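Local coordinates for R.Pab1 family restriction endonuclease (Campylobacter coli, PDB 7CFA), which probably acts as a sequence-specific restriction DNA glycosylase, removing a base from its recognition site, with strand cleavage following by a lyase-type reaction, at residues K20-Q25 and Y48-I53; I67-K72 and R226-Q231; D113-N118 and P140-Q145; L170-P175 and N209-M214. The protein carries 2 engineered substitutions. All blocks are in the same frame, centred on the assembly; numbering follows the deposited sequence.

Contact 1: K20-Q25 and Y48-I53; sequences KIRIKQ and YVEWQI
Both nitrogens on one side of the Arg-22 guanidinium close on a single oxygen of Glu-50. Arg-22 NE donates to Glu-50 OE1 at 2.9 Å and Arg-22 NH2 reaches the same OE1 at 2.6 Å, the oxygen lying near the guanidinium plane. The carboxylate is twisted 38° from that plane. With CG between its backbone N and carbonyl carbon (chi1 61°), Lys-24 runs straight out across the glutamate. The main partner of its ammonium is Glu-154; a longer, additional salt bridge joins Lys-24 NZ to Glu-50 OE2 at 3.2 Å, from the anti side and tilted out of the carboxylate plane. The two carboxylates lie close together, and the shared lysine probably offsets their repulsion.

On the face carrying Ile-21, Ile-23, Val-49 and Trp-51 the contacts across the pair are apolar. Ile-21 CD1 sits over the five-membered ring of Trp-51, 3.6 Å from its centroid, in a CH-pi contact, and Ile-23 CD1 packs against Val-49 CG2. Lys-20 curls back, its NZ donating to Gln-52 O at 2.7 Å and forming a salt bridge with Glu-78.

In the larger antiparallel sheet, strand 32-35 flanks strand 21-27 and strand 166-175 flanks strand 47-51, while Leu-12 of strand 8-13 packs on Ile-21 and Trp-51.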
# COMPACT_ATOMS: atom_id res chain seq x y z
N LYS A 20 -3.35 13.07 5.35
CA LYS A 20 -3.87 13.28 4.01
C LYS A 20 -2.95 14.12 3.13
O LYS A 20 -3.08 14.09 1.91
CB LYS A 20 -5.25 13.95 4.08
CG LYS A 20 -6.33 13.09 4.73
CD LYS A 20 -7.45 13.94 5.30
CE LYS A 20 -8.10 14.80 4.23
NZ LYS A 20 -8.85 13.99 3.23
N ILE A 21 -2.03 14.87 3.73
CA ILE A 21 -1.10 15.73 3.00
C ILE A 21 0.28 15.12 3.06
O ILE A 21 0.80 14.84 4.16
CB ILE A 21 -1.09 17.16 3.56
CG1 ILE A 21 -2.50 17.74 3.62
CG2 ILE A 21 -0.18 18.04 2.71
CD1 ILE A 21 -3.10 18.01 2.26
N ARG A 22 0.90 14.92 1.90
CA ARG A 22 2.26 14.43 1.82
C ARG A 22 3.03 15.25 0.79
O ARG A 22 2.45 15.77 -0.17
CB ARG A 22 2.32 12.94 1.46
CG ARG A 22 1.67 12.02 2.49
CD ARG A 22 1.96 10.55 2.21
NE ARG A 22 1.41 10.10 0.93
CZ ARG A 22 1.40 8.83 0.53
NH1 ARG A 22 1.90 7.88 1.31
NH2 ARG A 22 0.89 8.51 -0.65
N ILE A 23 4.34 15.36 1.00
CA ILE A 23 5.22 16.10 0.10
C ILE A 23 6.12 15.09 -0.61
O ILE A 23 6.76 14.26 0.04
CB ILE A 23 6.07 17.13 0.87
CG1 ILE A 23 5.16 18.06 1.68
CG2 ILE A 23 6.92 17.94 -0.10
CD1 ILE A 23 4.20 18.87 0.84
N LYS A 24 6.15 15.17 -1.94
CA LYS A 24 6.95 14.28 -2.76
C LYS A 24 7.72 15.09 -3.79
O LYS A 24 7.48 16.29 -3.97
CB LYS A 24 6.07 13.22 -3.45
CG LYS A 24 5.03 13.81 -4.39
CD LYS A 24 4.18 12.72 -5.02
CE LYS A 24 3.12 13.31 -5.94
NZ LYS A 24 2.24 12.26 -6.53
N GLN A 25 8.65 14.42 -4.47
CA GLN A 25 9.48 15.04 -5.50
C GLN A 25 9.25 14.31 -6.81
O GLN A 25 9.46 13.10 -6.90
CB GLN A 25 10.96 15.01 -5.11
CG GLN A 25 11.88 15.74 -6.08
CD GLN A 25 13.29 15.91 -5.54
OE1 GLN A 25 13.52 15.81 -4.33
NE2 GLN A 25 14.23 16.16 -6.43
N TYR A 48 6.18 18.45 -4.93
CA TYR A 48 4.74 18.54 -5.11
C TYR A 48 4.03 18.25 -3.79
O TYR A 48 4.56 17.56 -2.92
CB TYR A 48 4.24 17.55 -6.17
CG TYR A 48 4.31 18.07 -7.59
CD1 TYR A 48 5.53 18.29 -8.22
CD2 TYR A 48 3.15 18.33 -8.31
CE1 TYR A 48 5.60 18.76 -9.51
CE2 TYR A 48 3.21 18.80 -9.61
CZ TYR A 48 4.43 19.01 -10.21
OH TYR A 48 4.49 19.48 -11.50
N VAL A 49 2.82 18.79 -3.66
CA VAL A 49 1.93 18.45 -2.56
C VAL A 49 1.02 17.32 -3.02
O VAL A 49 0.44 17.39 -4.11
CB VAL A 49 1.11 19.67 -2.12
CG1 VAL A 49 0.11 19.27 -1.04
CG2 VAL A 49 2.02 20.78 -1.63
N GLU A 50 0.91 16.27 -2.22
CA GLU A 50 -0.01 15.17 -2.48
C GLU A 50 -1.14 15.24 -1.46
O GLU A 50 -0.90 15.11 -0.26
CB GLU A 50 0.70 13.82 -2.41
CG GLU A 50 -0.09 12.69 -3.06
CD GLU A 50 0.57 11.34 -2.90
OE1 GLU A 50 0.65 10.85 -1.76
OE2 GLU A 50 1.02 10.78 -3.93
N TRP A 51 -2.36 15.45 -1.95
CA TRP A 51 -3.52 15.69 -1.10
C TRP A 51 -4.59 14.65 -1.42
O TRP A 51 -5.25 14.73 -2.47
CB TRP A 51 -4.04 17.12 -1.31
CG TRP A 51 -5.20 17.52 -0.44
CD1 TRP A 51 -5.79 16.80 0.56
CD2 TRP A 51 -5.92 18.76 -0.51
NE1 TRP A 51 -6.82 17.52 1.12
CE2 TRP A 51 -6.93 18.72 0.48
CE3 TRP A 51 -5.81 19.90 -1.32
CZ2 TRP A 51 -7.81 19.78 0.68
CZ3 TRP A 51 -6.70 20.95 -1.11
CH2 TRP A 51 -7.68 20.88 -0.13
N GLN A 52 -4.77 13.68 -0.53
CA GLN A 52 -5.85 12.69 -0.65
C GLN A 52 -7.14 13.37 -0.21
O GLN A 52 -7.60 13.24 0.93
CB GLN A 52 -5.55 11.44 0.16
CG GLN A 52 -6.56 10.32 -0.06
CD GLN A 52 -6.25 9.08 0.75
OE1 GLN A 52 -5.34 9.07 1.57
NE2 GLN A 52 -7.02 8.02 0.51
N ILE A 53 -7.74 14.10 -1.14
CA ILE A 53 -8.85 14.99 -0.83
C ILE A 53 -10.16 14.22 -0.87
O ILE A 53 -10.34 13.30 -1.69
CB ILE A 53 -8.86 16.18 -1.80
CG1 ILE A 53 -9.93 17.20 -1.41
CG2 ILE A 53 -9.07 15.70 -3.24
CD1 ILE A 53 -9.92 18.44 -2.28

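Contact 2: I67-K72 and R226-Q231; sequences IGANGK and RYNVLQ. Engineered in segment 226-231: Asn-228 (natural residue Asp).
Tyr-227 and Asn-228, consecutive residues of a helix, present two differently turned flat groups to the loop around Gly-68 and Ala-69. The tyrosine extends with CG opposite its backbone N (chi1 -179°), which carries the ring out along the loop and brings an edge to it. Ile-67 O lies near the ring plane, 3.5 Å from Tyr-227 CE2, whereas the Gly-68 carbonyl carbon and Ala-69 N approach obliquely. On the same flank of the ring, Ala-69 CB rests 3.7 Å from Tyr-227 CD2.

In Asn-228, an engineered residue in place of the natural aspartate, CG lies beside the backbone N (chi1 -67°), which turns OD1 toward the loop. Ala-69 N donates to Asn-228 OD1 at 2.8 Å, from within the carbonyl plane and with an N-H...O angle of 146°. That oxygen is also close to Gly-68 CA, at 3.2 Å, and it lies at the edge of the Tyr-227 ring.

The loop that receives them is a type I beta turn from Gly-68 to Gly-71, closed by the bond from Gly-71 N to Gly-68 O and linking strands 66-67 and 73-76. An Asx turn adds to it: Lys-72 N donates to Asn-70 OD1 from well above the carbonyl plane.

One helical turn beyond Tyr-227, Gln-231 brings CG to 4.0 Å from Ile-67 O. The Asn-228 amide nitrogen bonds to the Tyr-55 hydroxyl, while Val-229 packs on helices 94-106 and 208-219.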
# COMPACT_ATOMS: atom_id res chain seq x y z
N ILE A 67 -27.81 12.32 2.75
CA ILE A 67 -27.65 10.92 3.12
C ILE A 67 -26.94 10.21 1.98
O ILE A 67 -27.44 10.19 0.85
CB ILE A 67 -29.01 10.26 3.43
CG1 ILE A 67 -29.71 10.98 4.58
CG2 ILE A 67 -28.82 8.78 3.75
CD1 ILE A 67 -31.04 10.38 4.96
N GLY A 68 -25.79 9.61 2.28
CA GLY A 68 -24.97 8.99 1.27
C GLY A 68 -25.53 7.68 0.75
O GLY A 68 -26.59 7.21 1.16
N ALA A 69 -24.79 7.08 -0.18
CA ALA A 69 -25.20 5.81 -0.77
C ALA A 69 -25.17 4.68 0.24
O ALA A 69 -25.93 3.71 0.11
CB ALA A 69 -24.31 5.48 -1.97
N ASN A 70 -24.31 4.77 1.25
CA ASN A 70 -24.25 3.79 2.32
C ASN A 70 -25.33 3.99 3.37
O ASN A 70 -25.35 3.25 4.37
CB ASN A 70 -22.87 3.81 2.98
CG ASN A 70 -22.40 5.22 3.29
OD1 ASN A 70 -23.18 6.18 3.24
ND2 ASN A 70 -21.12 5.36 3.63
N GLY A 71 -26.22 4.97 3.19
CA GLY A 71 -27.27 5.23 4.15
C GLY A 71 -26.84 5.99 5.38
O GLY A 71 -27.59 6.04 6.36
N LYS A 72 -25.65 6.59 5.37
CA LYS A 72 -25.12 7.30 6.52
C LYS A 72 -25.36 8.80 6.38
O LYS A 72 -25.47 9.35 5.28
CB LYS A 72 -23.63 7.03 6.69
CG LYS A 72 -23.29 5.60 7.05
CD LYS A 72 -21.79 5.43 7.28
CE LYS A 72 -21.46 4.02 7.73
NZ LYS A 72 -20.00 3.86 7.99
N ARG A 226 -20.97 8.10 -7.53
CA ARG A 226 -21.92 8.80 -8.39
C ARG A 226 -23.12 9.29 -7.59
O ARG A 226 -23.53 10.45 -7.72
CB ARG A 226 -22.38 7.88 -9.53
CG ARG A 226 -23.26 8.58 -10.56
CD ARG A 226 -24.41 7.69 -11.00
NE ARG A 226 -23.95 6.41 -11.53
CZ ARG A 226 -23.71 6.17 -12.82
NH1 ARG A 226 -23.88 7.13 -13.71
NH2 ARG A 226 -23.30 4.97 -13.20
N TYR A 227 -23.68 8.42 -6.74
CA TYR A 227 -24.84 8.79 -5.94
C TYR A 227 -24.51 9.93 -4.98
O TYR A 227 -25.30 10.87 -4.84
CB TYR A 227 -25.35 7.57 -5.17
CG TYR A 227 -26.57 7.83 -4.32
CD1 TYR A 227 -27.85 7.62 -4.82
CD2 TYR A 227 -26.45 8.27 -3.01
CE1 TYR A 227 -28.97 7.85 -4.04
CE2 TYR A 227 -27.56 8.50 -2.22
CZ TYR A 227 -28.82 8.29 -2.74
OH TYR A 227 -29.93 8.52 -1.96
N ASN A 228 -23.35 9.87 -4.32
CA ASN A 228 -23.00 10.89 -3.35
C ASN A 228 -22.79 12.25 -4.02
O ASN A 228 -23.28 13.27 -3.52
CB ASN A 228 -21.75 10.48 -2.57
CG ASN A 228 -21.99 9.28 -1.68
OD1 ASN A 228 -23.13 8.94 -1.37
ND2 ASN A 228 -20.92 8.62 -1.26
N VAL A 229 -22.07 12.27 -5.14
CA VAL A 229 -21.85 13.53 -5.85
C VAL A 229 -23.18 14.12 -6.32
O VAL A 229 -23.40 15.33 -6.23
CB VAL A 229 -20.87 13.33 -7.02
CG1 VAL A 229 -20.78 14.59 -7.86
CG2 VAL A 229 -19.50 12.94 -6.50
N LEU A 230 -24.08 13.27 -6.82
CA LEU A 230 -25.39 13.76 -7.24
C LEU A 230 -26.18 14.32 -6.07
O LEU A 230 -26.90 15.32 -6.24
CB LEU A 230 -26.17 12.64 -7.94
CG LEU A 230 -25.70 12.30 -9.36
CD1 LEU A 230 -26.44 11.09 -9.91
CD2 LEU A 230 -25.87 13.50 -10.28
N GLN A 231 -26.06 13.72 -4.89
CA GLN A 231 -26.71 14.29 -3.71
C GLN A 231 -26.09 15.63 -3.33
O GLN A 231 -26.80 16.55 -2.89
CB GLN A 231 -26.62 13.31 -2.54
CG GLN A 231 -27.40 12.02 -2.73
CD GLN A 231 -28.90 12.23 -2.67
OE1 GLN A 231 -29.39 13.09 -1.94
NE2 GLN A 231 -29.64 11.45 -3.45

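Contact 3: D113-N118 and P140-Q145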
# COMPACT_ATOMS: atom_id res chain seq x y z
N ASP A 113 -15.23 -0.22 -12.51
CA ASP A 113 -15.65 -1.31 -13.38
C ASP A 113 -14.74 -1.48 -14.59
O ASP A 113 -14.65 -2.60 -15.11
CB ASP A 113 -17.09 -1.09 -13.86
CG ASP A 113 -18.10 -1.16 -12.73
OD1 ASP A 113 -17.88 -1.95 -11.78
OD2 ASP A 113 -19.10 -0.42 -12.78
N LYS A 114 -14.06 -0.42 -15.03
CA LYS A 114 -13.18 -0.49 -16.19
C LYS A 114 -11.72 -0.71 -15.82
O LYS A 114 -10.97 -1.26 -16.64
CB LYS A 114 -13.29 0.80 -17.01
CG LYS A 114 -14.69 1.11 -17.51
CD LYS A 114 -15.25 -0.03 -18.36
CE LYS A 114 -16.66 0.28 -18.84
NZ LYS A 114 -17.23 -0.83 -19.66
N MET A 115 -11.29 -0.31 -14.63
CA MET A 115 -9.90 -0.49 -14.24
C MET A 115 -9.72 -1.87 -13.63
O MET A 115 -10.49 -2.29 -12.77
CB MET A 115 -9.48 0.60 -13.25
CG MET A 115 -9.46 2.00 -13.85
SD MET A 115 -8.36 2.15 -15.28
CE MET A 115 -9.53 2.22 -16.63
N LYS A 116 -8.70 -2.58 -14.10
CA LYS A 116 -8.47 -3.97 -13.73
C LYS A 116 -7.09 -4.13 -13.11
O LYS A 116 -6.10 -3.59 -13.62
CB LYS A 116 -8.61 -4.90 -14.94
CG LYS A 116 -9.95 -4.82 -15.64
CD LYS A 116 -11.09 -5.30 -14.75
CE LYS A 116 -12.44 -5.13 -15.44
NZ LYS A 116 -13.58 -5.34 -14.51
N ILE A 117 -7.03 -4.86 -12.01
CA ILE A 117 -5.77 -5.32 -11.44
C ILE A 117 -5.43 -6.66 -12.07
O ILE A 117 -6.26 -7.58 -12.07
CB ILE A 117 -5.86 -5.42 -9.91
CG1 ILE A 117 -6.09 -4.03 -9.30
CG2 ILE A 117 -4.61 -6.06 -9.33
CD1 ILE A 117 -6.21 -4.02 -7.79
N ASN A 118 -4.23 -6.77 -12.62
CA ASN A 118 -3.81 -7.92 -13.40
C ASN A 118 -2.83 -8.78 -12.61
O ASN A 118 -1.96 -8.26 -11.90
CB ASN A 118 -3.16 -7.49 -14.71
CG ASN A 118 -4.14 -6.86 -15.67
OD1 ASN A 118 -5.29 -7.29 -15.78
ND2 ASN A 118 -3.69 -5.84 -16.39
N PRO A 140 -3.20 -0.50 -11.98
CA PRO A 140 -3.30 0.68 -12.85
C PRO A 140 -3.41 1.96 -12.04
O PRO A 140 -3.87 1.97 -10.89
CB PRO A 140 -4.59 0.42 -13.64
CG PRO A 140 -5.44 -0.35 -12.69
CD PRO A 140 -4.49 -1.21 -11.88
N LEU A 141 -2.97 3.05 -12.65
CA LEU A 141 -3.21 4.37 -12.10
C LEU A 141 -3.61 5.29 -13.23
O LEU A 141 -3.07 5.21 -14.34
CB LEU A 141 -1.97 4.91 -11.36
CG LEU A 141 -0.66 5.12 -12.11
CD1 LEU A 141 -0.54 6.55 -12.60
CD2 LEU A 141 0.52 4.76 -11.22
N LEU A 142 -4.59 6.15 -12.96
CA LEU A 142 -5.08 7.12 -13.92
C LEU A 142 -4.63 8.51 -13.49
O LEU A 142 -4.75 8.87 -12.31
CB LEU A 142 -6.61 7.07 -14.03
CG LEU A 142 -7.20 5.77 -14.58
CD1 LEU A 142 -8.72 5.86 -14.61
CD2 LEU A 142 -6.66 5.48 -15.97
N VAL A 143 -4.11 9.28 -14.43
CA VAL A 143 -3.68 10.65 -14.20
C VAL A 143 -4.53 11.56 -15.07
O VAL A 143 -4.65 11.35 -16.28
CB VAL A 143 -2.19 10.85 -14.50
CG1 VAL A 143 -1.83 12.33 -14.46
CG2 VAL A 143 -1.34 10.07 -13.50
N TYR A 144 -5.14 12.57 -14.45
CA TYR A 144 -5.89 13.59 -15.17
C TYR A 144 -5.12 14.91 -15.08
O TYR A 144 -4.84 15.39 -13.97
CB TYR A 144 -7.30 13.76 -14.62
CG TYR A 144 -8.10 14.79 -15.37
CD1 TYR A 144 -8.69 14.49 -16.59
CD2 TYR A 144 -8.26 16.08 -14.87
CE1 TYR A 144 -9.42 15.44 -17.29
CE2 TYR A 144 -8.99 17.03 -15.56
CZ TYR A 144 -9.57 16.70 -16.77
OH TYR A 144 -10.29 17.65 -17.45
N GLN A 145 -4.78 15.47 -16.23
CA GLN A 145 -4.08 16.75 -16.30
C GLN A 145 -5.11 17.85 -16.50
O GLN A 145 -5.75 17.92 -17.56
CB GLN A 145 -3.05 16.74 -17.42
CG GLN A 145 -2.33 18.06 -17.61
CD GLN A 145 -1.51 18.45 -16.40
OE1 GLN A 145 -1.77 19.46 -15.76
NE2 GLN A 145 -0.50 17.65 -16.09
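Met-115 and Pro-140 meet where the chain leaves helix 111-114 and passes beside the long strand 130-145, part of the large curved antiparallel sheet that recalls the half-pipe fold known from R.PabI. No hydrogen bond joins the two segments.

Dispersion contacts carry most of the meeting. The methionine, bent at chi2 (-58°) and again at chi3, comes tip to tip with Leu-142, its SD lying equally close to both methyl branches, 3.8 Å from Leu-142 CD1 and from CD2. Nearer the backbone, Met-115 CB faces Pro-140 CG at 4.2 Å. Ile-117 crosses the proline at about a right angle and brings CG1 to 4.1 Å from Pro-140 CD. Ile-157 of the adjacent strand 152-159 touches both Met-115 and Pro-140.

Polar atoms add a second kind of contact. Lys-116 points its CB away from the strand, yet its carbonyl oxygen rests against the pyrrolidine ring and takes a hydrogen bond from the hydroxyl of Tyr-136 of the second subunit. That subunit also pairs a strand antiparallel to residues 140-143, so the sheet continues across the dimer interface.

Within the 113-118 segment, the lysine folds back on the end of the helix, where Lys-116 NZ donates to Asp-113 O at 3.0 Å from above the carbonyl plane.

Contact 4: L170-P175 and N209-M214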
# COMPACT_ATOMS: atom_id res chain seq x y z
N LEU A 170 -8.31 8.90 -4.93
CA LEU A 170 -7.96 10.09 -5.69
C LEU A 170 -7.01 10.96 -4.88
O LEU A 170 -7.25 11.22 -3.70
CB LEU A 170 -9.22 10.87 -6.06
CG LEU A 170 -9.09 12.02 -7.07
CD1 LEU A 170 -10.36 12.14 -7.90
CD2 LEU A 170 -8.81 13.34 -6.36
N TYR A 171 -5.94 11.41 -5.53
CA TYR A 171 -4.96 12.30 -4.92
C TYR A 171 -4.88 13.57 -5.74
O TYR A 171 -4.81 13.52 -6.97
CB TYR A 171 -3.59 11.63 -4.82
CG TYR A 171 -3.56 10.45 -3.89
CD1 TYR A 171 -3.90 9.18 -4.34
CD2 TYR A 171 -3.19 10.59 -2.56
CE1 TYR A 171 -3.88 8.09 -3.49
CE2 TYR A 171 -3.16 9.51 -1.70
CZ TYR A 171 -3.51 8.26 -2.17
OH TYR A 171 -3.48 7.18 -1.32
N PHE A 172 -4.91 14.71 -5.06
CA PHE A 172 -4.83 16.02 -5.70
C PHE A 172 -3.42 16.56 -5.53
O PHE A 172 -2.93 16.67 -4.40
CB PHE A 172 -5.87 16.97 -5.09
CG PHE A 172 -5.93 18.32 -5.75
CD1 PHE A 172 -5.86 18.44 -7.12
CD2 PHE A 172 -6.07 19.46 -4.98
CE1 PHE A 172 -5.93 19.69 -7.72
CE2 PHE A 172 -6.14 20.71 -5.57
CZ PHE A 172 -6.07 20.82 -6.94
N CYS A 173 -2.76 16.87 -6.64
CA CYS A 173 -1.34 17.20 -6.62
C CYS A 173 -1.08 18.54 -7.32
O CYS A 173 -1.74 18.89 -8.30
CB CYS A 173 -0.51 16.10 -7.29
SG CYS A 173 -0.77 14.45 -6.60
N PHE A 174 -0.09 19.26 -6.80
CA PHE A 174 0.33 20.55 -7.34
C PHE A 174 1.66 20.93 -6.70
O PHE A 174 1.98 20.47 -5.60
CB PHE A 174 -0.73 21.63 -7.06
CG PHE A 174 -1.16 21.71 -5.63
CD1 PHE A 174 -0.47 22.50 -4.72
CD2 PHE A 174 -2.26 21.00 -5.19
CE1 PHE A 174 -0.87 22.57 -3.40
CE2 PHE A 174 -2.66 21.06 -3.87
CZ PHE A 174 -1.96 21.85 -2.98
N PRO A 175 2.46 21.76 -7.38
CA PRO A 175 3.78 22.11 -6.85
C PRO A 175 3.70 22.87 -5.53
O PRO A 175 2.75 23.62 -5.28
CB PRO A 175 4.39 22.99 -7.95
CG PRO A 175 3.63 22.63 -9.18
CD PRO A 175 2.24 22.32 -8.72
N ASN A 209 -12.67 26.05 -11.58
CA ASN A 209 -13.12 24.97 -12.46
C ASN A 209 -12.28 23.71 -12.32
O ASN A 209 -12.74 22.63 -12.71
CB ASN A 209 -13.12 25.44 -13.92
CG ASN A 209 -14.36 26.25 -14.26
OD1 ASN A 209 -15.39 25.69 -14.63
ND2 ASN A 209 -14.26 27.57 -14.13
N ILE A 210 -11.06 23.82 -11.78
CA ILE A 210 -10.29 22.63 -11.44
C ILE A 210 -11.04 21.78 -10.43
O ILE A 210 -11.11 20.55 -10.56
CB ILE A 210 -8.90 23.03 -10.92
CG1 ILE A 210 -8.10 23.71 -12.03
CG2 ILE A 210 -8.16 21.82 -10.37
CD1 ILE A 210 -6.79 24.30 -11.57
N PHE A 211 -11.62 22.42 -9.41
CA PHE A 211 -12.35 21.67 -8.40
C PHE A 211 -13.68 21.16 -8.94
O PHE A 211 -14.16 20.11 -8.50
CB PHE A 211 -12.53 22.54 -7.15
CG PHE A 211 -11.23 22.96 -6.54
CD1 PHE A 211 -10.57 24.10 -6.99
CD2 PHE A 211 -10.64 22.21 -5.53
CE1 PHE A 211 -9.37 24.49 -6.43
CE2 PHE A 211 -9.44 22.60 -4.97
CZ PHE A 211 -8.80 23.73 -5.43
N LEU A 212 -14.28 21.87 -9.90
CA LEU A 212 -15.49 21.37 -10.54
C LEU A 212 -15.20 20.13 -11.38
O LEU A 212 -15.97 19.16 -11.36
CB LEU A 212 -16.13 22.45 -11.41
CG LEU A 212 -16.89 23.56 -10.67
CD1 LEU A 212 -17.33 24.64 -11.64
CD2 LEU A 212 -18.08 22.98 -9.93
N GLU A 213 -14.10 20.14 -12.14
CA GLU A 213 -13.72 18.95 -12.90
C GLU A 213 -13.35 17.79 -11.98
O GLU A 213 -13.55 16.63 -12.34
CB GLU A 213 -12.55 19.27 -13.83
CG GLU A 213 -12.92 20.22 -14.96
CD GLU A 213 -11.79 20.41 -15.96
OE1 GLU A 213 -10.73 19.77 -15.81
OE2 GLU A 213 -11.97 21.20 -16.91
N MET A 214 -12.83 18.09 -10.79
CA MET A 214 -12.49 17.03 -9.84
C MET A 214 -13.75 16.41 -9.26
O MET A 214 -13.80 15.19 -9.02
CB MET A 214 -11.60 17.58 -8.73
CG MET A 214 -10.83 16.52 -7.97
SD MET A 214 -9.93 17.24 -6.59
CE MET A 214 -9.32 18.74 -7.35
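Met-214 leaves its helix with CG roughly opposite the backbone N (chi1 -161°) and stays extended until chi3 turns the methyl inward; Phe-172, likewise projecting from its strand with chi1 at -176°, holds its ring beneath that methyl. The two side chains cross at about a right angle. Met-214 CE lies over the face of the phenyl group, 3.6 Å from the centroid of the Phe-172 ring, in a CH-pi contact. The sulfur follows more distantly on the same face, with Met-214 SD 4.6 Å from that centroid, so the pair is a Met-aromatic contact. The other face of the ring is taken by Phe-174 CD2 of the same strand.

Around the ring, Phe-211 comes obliquely, neither stacked nor edge-to-face, with the planes 67° apart and Phe-172 CE2 3.8 Å from Phe-211 CE2. Ile-210 brings its CG2 branch to 4.1 Å from Phe-172 CE1. Leu-170 CD2 extends the patch along the strand, meeting Met-214 SD at 4.1 Å. Every residue that touches is buried, and the contact is wholly apolar.

Helix 208-219 thus lies on one face of the sheet, its segment running nearly antiparallel to strand 170-175. Leu-201 of strand 198-203 touches Phe-172, Phe-174 and Phe-211, while strand 166-175 is bordered in its sheet by strands 47-51 and 152-159.

Overall arrangement
A single antiparallel sheet ties three of the four contacts together. Contacts 1 and 4, with centres about 12 Å apart, share neighbouring strands: Trp-51 O meets Phe-172 N at 2.6 Å and Val-49 N meets Phe-174 O at 2.7 Å, both probably hydrogen bonds. Contact 3 lies further across the sheet, its centre about 17 Å from that of contact 4, but Tyr-144 OH comes within 2.7 Å of Glu-213 OE1 and so connects the dimer-forming strand to the helix packed on the sheet. Contact 2 stands apart, centred about 21 Å from contact 4 and about 26 Å from contact 1; it joins the loop 67-72 to helix 223-237, which follows helix 208-219 in the chain.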